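Local coordinates for protein PfkB (Polaromonas sp. JS666, PDB 4DU5) that probably transfers phosphate from ATP to a sugar or related substrate, as a carbohydrate kinase of the PfkB family, at residues A78-T83 with A108-G113; S186-P191 with A215-P220. All coordinates share one frame; numbering follows the deposited sequence.

Interaction 1: residues A78-T83 with A108-G113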
loop_
_atom_site.group_PDB
_atom_site.type_symbol
_atom_site.label_atom_id
_atom_site.label_comp_id
_atom_site.label_asym_id
_atom_site.label_seq_id
_atom_site.Cartn_x
_atom_site.Cartn_y
_atom_site.Cartn_z
ATOM N N ALA A 78 -19.709 10.093 4.360
ATOM C CA ALA A 78 -19.448 10.346 2.959
ATOM C C ALA A 78 -17.952 10.227 2.659
ATOM O O ALA A 78 -17.122 10.865 3.321
ATOM C CB ALA A 78 -19.942 11.705 2.590
ATOM N N SER A 79 -17.600 9.416 1.667
ATOM C CA SER A 79 -16.194 9.195 1.318
ATOM C C SER A 79 -16.005 8.534 -0.085
ATOM O O SER A 79 -16.981 8.202 -0.790
ATOM C CB SER A 79 -15.505 8.374 2.420
ATOM O OG SER A 79 -14.132 8.668 2.523
ATOM N N ARG A 80 -14.747 8.366 -0.490
ATOM C CA ARG A 80 -14.420 7.575 -1.667
ATOM C C ARG A 80 -13.488 6.503 -1.170
ATOM O O ARG A 80 -12.764 6.729 -0.205
ATOM C CB ARG A 80 -13.679 8.414 -2.726
ATOM C CG ARG A 80 -14.381 9.683 -3.235
ATOM C CD ARG A 80 -13.661 10.188 -4.478
ATOM N NE ARG A 80 -14.006 9.310 -5.590
ATOM C CZ ARG A 80 -15.004 9.544 -6.438
ATOM N NH1 ARG A 80 -15.714 10.652 -6.340
ATOM N NH2 ARG A 80 -15.290 8.675 -7.382
ATOM N N LEU A 81 -13.513 5.354 -1.839
ATOM C CA LEU A 81 -12.585 4.250 -1.614
ATOM C C LEU A 81 -12.341 3.549 -2.946
ATOM O O LEU A 81 -13.184 3.602 -3.837
ATOM C CB LEU A 81 -13.232 3.216 -0.693
ATOM C CG LEU A 81 -13.620 3.548 0.749
ATOM C CD1 LEU A 81 -14.529 2.459 1.277
ATOM C CD2 LEU A 81 -12.334 3.709 1.596
ATOM N N GLY A 82 -11.221 2.847 -3.079
ATOM C CA GLY A 82 -11.068 1.923 -4.177
ATOM C C GLY A 82 -12.008 0.734 -4.015
ATOM O O GLY A 82 -12.696 0.584 -2.984
ATOM N N THR A 83 -12.040 -0.125 -5.036
ATOM C CA THR A 83 -12.804 -1.374 -4.980
ATOM C C THR A 83 -11.830 -2.520 -4.809
ATOM O O THR A 83 -12.189 -3.696 -5.017
ATOM C CB THR A 83 -13.592 -1.624 -6.252
ATOM O OG1 THR A 83 -12.669 -1.760 -7.335
ATOM C CG2 THR A 83 -14.580 -0.482 -6.524
ATOM N N ALA A 108 -13.602 2.180 -8.907
ATOM C CA ALA A 108 -12.553 1.244 -9.349
ATOM C C ALA A 108 -11.233 1.838 -9.928
ATOM O O ALA A 108 -10.234 1.138 -9.989
ATOM C CB ALA A 108 -13.128 0.182 -10.275
ATOM N N THR A 109 -11.228 3.115 -10.323
ATOM C CA THR A 109 -10.072 3.776 -10.971
ATOM C C THR A 109 -9.093 4.430 -9.982
ATOM O O THR A 109 -8.089 5.059 -10.369
ATOM C CB THR A 109 -10.582 4.867 -11.952
ATOM O OG1 THR A 109 -11.242 4.230 -13.054
ATOM C CG2 THR A 109 -9.444 5.777 -12.481
ATOM N N GLN A 110 -9.408 4.319 -8.698
ATOM C CA GLN A 110 -8.692 5.084 -7.682
ATOM C C GLN A 110 -8.287 4.132 -6.576
ATOM O O GLN A 110 -8.849 3.033 -6.475
ATOM C CB GLN A 110 -9.583 6.202 -7.149
ATOM C CG GLN A 110 -10.154 7.141 -8.206
ATOM C CD GLN A 110 -11.011 8.218 -7.580
ATOM O OE1 GLN A 110 -11.690 7.971 -6.583
ATOM N NE2 GLN A 110 -10.972 9.429 -8.143
ATOM N N LYS A 111 -7.317 4.553 -5.758
ATOM C CA LYS A 111 -6.741 3.663 -4.712
ATOM C C LYS A 111 -7.128 3.955 -3.228
ATOM O O LYS A 111 -7.345 5.091 -2.854
ATOM C CB LYS A 111 -5.228 3.513 -4.914
ATOM C CG LYS A 111 -4.604 4.564 -5.822
ATOM C CD LYS A 111 -3.240 4.117 -6.329
ATOM C CE LYS A 111 -2.672 5.032 -7.426
ATOM N NZ LYS A 111 -1.588 4.304 -8.194
ATOM N N THR A 112 -7.255 2.902 -2.418
ATOM C CA THR A 112 -7.588 3.033 -0.988
ATOM C C THR A 112 -6.347 3.327 -0.162
ATOM O O THR A 112 -5.326 2.666 -0.330
ATOM C CB THR A 112 -8.185 1.738 -0.389
ATOM O OG1 THR A 112 -9.394 1.387 -1.074
ATOM C CG2 THR A 112 -8.503 1.931 1.069
ATOM N N GLY A 113 -6.449 4.292 0.745
ATOM C CA GLY A 113 -5.369 4.603 1.659
ATOM C C GLY A 113 -5.135 3.556 2.722
ATOM O O GLY A 113 -6.001 2.743 3.009
#
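The flat guanidinium of Arg-80 and the amide of Gln-110 meet with their planes 76° apart. Gln-110 OE1 lies obliquely to the guanidinium, 31° out of its plane. Arg-80 NE donates to Gln-110 OE1 at 2.9 Å in a moderately bent bond, the donor tilted 17° from the amide carbonyl plane. The Gln-110 chain runs extended beyond CG, whereas Arg-80 bends at chi3 to turn NE to the amide. Its NH1 and NH2 form salt bridges to Asp-144 and Asp-107, so arginine suits a place with three acceptors. Were an alanine here, Gln-110 OE1 would probably lose this donor and both aspartates their positive mate. Two residues on, Gly-82 CA lies 3.4 Å from Gln-110 O, and a side chain there would point toward the loop, so glycine probably suits the place. Gly-82 N makes a weak bond to Thr-112 OG1 at 3.1 Å; the stronger partner of this hydroxyl is Asp-84. Beyond, Thr-83 OG1 rests 3.6 Å from Ala-108 CB. The contact thus fastens the end of core strand 75-81 to the connection leading from strand 100-106 into strand 114-117 of the small second sheet, the lid of the ribokinase-like fold of PfkB kinases.

Interaction 2: residues S186-P191 with A215-P220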
loop_
_atom_site.group_PDB
_atom_site.type_symbol
_atom_site.label_atom_id
_atom_site.label_comp_id
_atom_site.label_asym_id
_atom_site.label_seq_id
_atom_site.Cartn_x
_atom_site.Cartn_y
_atom_site.Cartn_z
ATOM N N SER A 186 -27.106 22.166 12.569
ATOM C CA SER A 186 -26.108 22.257 13.579
ATOM C C SER A 186 -24.746 21.750 13.061
ATOM O O SER A 186 -24.634 20.705 12.455
ATOM C CB SER A 186 -26.650 21.487 14.777
ATOM O OG SER A 186 -25.679 21.332 15.764
ATOM N N VAL A 187 -23.711 22.533 13.284
ATOM C CA VAL A 187 -22.381 22.179 12.828
ATOM C C VAL A 187 -21.366 22.175 13.951
ATOM O O VAL A 187 -21.259 23.126 14.708
ATOM C CB VAL A 187 -21.898 23.116 11.701
ATOM C CG1 VAL A 187 -20.406 22.959 11.447
ATOM C CG2 VAL A 187 -22.661 22.810 10.438
ATOM N N SER A 188 -20.594 21.111 14.000
ATOM C CA SER A 188 -19.572 20.884 14.968
ATOM C C SER A 188 -18.216 20.984 14.286
ATOM O O SER A 188 -18.008 20.421 13.210
ATOM C CB SER A 188 -19.729 19.441 15.398
ATOM O OG SER A 188 -19.892 19.369 16.773
ATOM N N PHE A 189 -17.260 21.624 14.934
ATOM C CA PHE A 189 -15.918 21.652 14.391
ATOM C C PHE A 189 -14.885 21.271 15.409
ATOM O O PHE A 189 -14.831 21.808 16.488
ATOM C CB PHE A 189 -15.607 23.016 13.793
ATOM C CG PHE A 189 -14.283 23.090 13.101
ATOM C CD1 PHE A 189 -13.895 22.112 12.183
ATOM C CD2 PHE A 189 -13.423 24.164 13.342
ATOM C CE1 PHE A 189 -12.648 22.198 11.537
ATOM C CE2 PHE A 189 -12.174 24.255 12.721
ATOM C CZ PHE A 189 -11.788 23.287 11.811
ATOM N N ASP A 190 -14.056 20.323 15.036
ATOM C CA ASP A 190 -12.928 19.922 15.838
ATOM C C ASP A 190 -11.634 20.286 15.096
ATOM O O ASP A 190 -11.275 19.611 14.144
ATOM C CB ASP A 190 -12.987 18.421 16.114
ATOM C CG ASP A 190 -11.768 17.927 16.866
ATOM O OD1 ASP A 190 -10.906 18.777 17.226
ATOM O OD2 ASP A 190 -11.666 16.695 17.115
ATOM N N PRO A 191 -10.925 21.343 15.550
ATOM C CA PRO A 191 -9.734 21.870 14.863
ATOM C C PRO A 191 -8.485 21.016 15.034
ATOM O O PRO A 191 -7.506 21.464 15.641
ATOM C CB PRO A 191 -9.515 23.226 15.531
ATOM C CG PRO A 191 -10.139 23.119 16.845
ATOM C CD PRO A 191 -11.257 22.135 16.754
ATOM N N ALA A 215 -18.744 27.077 12.112
ATOM C CA ALA A 215 -19.269 26.111 13.081
ATOM C C ALA A 215 -20.093 26.788 14.168
ATOM O O ALA A 215 -19.833 27.930 14.541
ATOM C CB ALA A 215 -18.141 25.337 13.698
ATOM N N ASP A 216 -21.076 26.059 14.685
ATOM C CA ASP A 216 -21.764 26.458 15.915
ATOM C C ASP A 216 -20.951 26.059 17.144
ATOM O O ASP A 216 -20.857 26.819 18.085
ATOM C CB ASP A 216 -23.174 25.852 15.984
ATOM C CG ASP A 216 -23.969 26.065 14.692
ATOM O OD1 ASP A 216 -24.015 27.224 14.230
ATOM O OD2 ASP A 216 -24.537 25.087 14.138
ATOM N N TRP A 217 -20.382 24.857 17.128
ATOM C CA TRP A 217 -19.629 24.326 18.285
ATOM C C TRP A 217 -18.183 24.025 17.921
ATOM O O TRP A 217 -17.909 23.217 17.041
ATOM C CB TRP A 217 -20.264 23.053 18.888
ATOM C CG TRP A 217 -21.760 23.001 18.894
ATOM C CD1 TRP A 217 -22.606 24.043 19.049
ATOM C CD2 TRP A 217 -22.573 21.835 18.783
ATOM N NE1 TRP A 217 -23.909 23.609 19.014
ATOM C CE2 TRP A 217 -23.915 22.255 18.847
ATOM C CE3 TRP A 217 -22.299 20.473 18.623
ATOM C CZ2 TRP A 217 -24.980 21.378 18.772
ATOM C CZ3 TRP A 217 -23.371 19.586 18.523
ATOM C CH2 TRP A 217 -24.695 20.044 18.616
ATOM N N VAL A 218 -17.252 24.661 18.617
ATOM C CA VAL A 218 -15.848 24.450 18.338
ATOM C C VAL A 218 -15.234 23.654 19.475
ATOM O O VAL A 218 -15.457 23.973 20.633
ATOM C CB VAL A 218 -15.163 25.789 18.053
ATOM C CG1 VAL A 218 -13.724 25.594 17.574
ATOM C CG2 VAL A 218 -15.957 26.509 16.964
ATOM N N LEU A 219 -14.492 22.605 19.140
ATOM C CA LEU A 219 -13.986 21.649 20.127
ATOM C C LEU A 219 -12.462 21.566 20.272
ATOM O O LEU A 219 -11.889 20.501 20.110
ATOM C CB LEU A 219 -14.518 20.267 19.780
ATOM C CG LEU A 219 -15.789 19.766 20.417
ATOM C CD1 LEU A 219 -16.724 20.844 20.905
ATOM C CD2 LEU A 219 -16.439 18.966 19.365
ATOM N N PRO A 220 -11.797 22.674 20.592
ATOM C CA PRO A 220 -10.326 22.624 20.613
ATOM C C PRO A 220 -9.693 22.067 21.867
ATOM O O PRO A 220 -10.264 22.137 22.960
ATOM C CB PRO A 220 -9.931 24.085 20.513
ATOM C CG PRO A 220 -11.088 24.797 21.167
ATOM C CD PRO A 220 -12.309 24.040 20.758
#
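Trp-217 lays its indole along strand 186-190, so that Ser-186 OG sits over one face of the ring, toward its rim and 3.1 Å from Trp-217 CZ2. Ser-188 OG approaches the same indole obliquely, near Trp-217 CE3. A small residue such as serine leaves room for the broad ring at both places; Ser-186 OG also hydrogen-bonds His-155, whose ring stacks on Trp-217. Phe-189 leaves from the other side of the sheet; with CG anti to the backbone N (chi1 -175°) its ring leads away from 215-220, so that CB is what meets Ala-215 CB, 3.4 Å away. A residue as small as alanine probably suits this close approach. Pro-191 N lies over the centre of the phenyl ring, and Val-218 follows Phe-189 to this side.

Strands 186-190 and 217-218 are parallel neighbours joined through helix 201-212, a beta-alpha-beta crossover of the alpha/beta core. That helix packs on Phe-189 and Pro-191, while helix 283-296 packs on Ser-188 and Trp-217.

Between the faces runs the backbone ladder: Phe-189 N donates to Trp-217 O at 2.7 Å, and Leu-219 N to Phe-189 O at 2.8 Å. Val-187 O takes two donors, Asp-216 N and Trp-217 N. Aspartate extends the pairing past the strand, because Asp-216 OD2 receives Val-187 N at 2.8 Å, on its anti side and 35° out of the carboxylate plane; Asp-216 OD1 is held by Arg-181. At the other end two rigid rings cross at a slant, Pro-191 CG lying 3.8 Å from Pro-220 CB.

How the interactions relate
Interaction 1 closes along the chain before interaction 2 opens, and the two lie on opposite sides of the chain's centre, with centres 27 Å apart and nearest atoms about 14 Å apart. They do not touch, yet both reach the same nine-stranded sheet. Strand 75-81 of interaction 1 is next to the outermost strand 100-106; strands 27-32 and 153-159 separate it from the neighbouring pair 186-190 and 217-218 of interaction 2. Interaction 2 is a buried pairing inside the core sheet, whereas interaction 1 is partly buried and ties the sheet to the loop entering the smaller sheet. Together they illustrate the core and the core-to-lid connection of a probable sugar kinase.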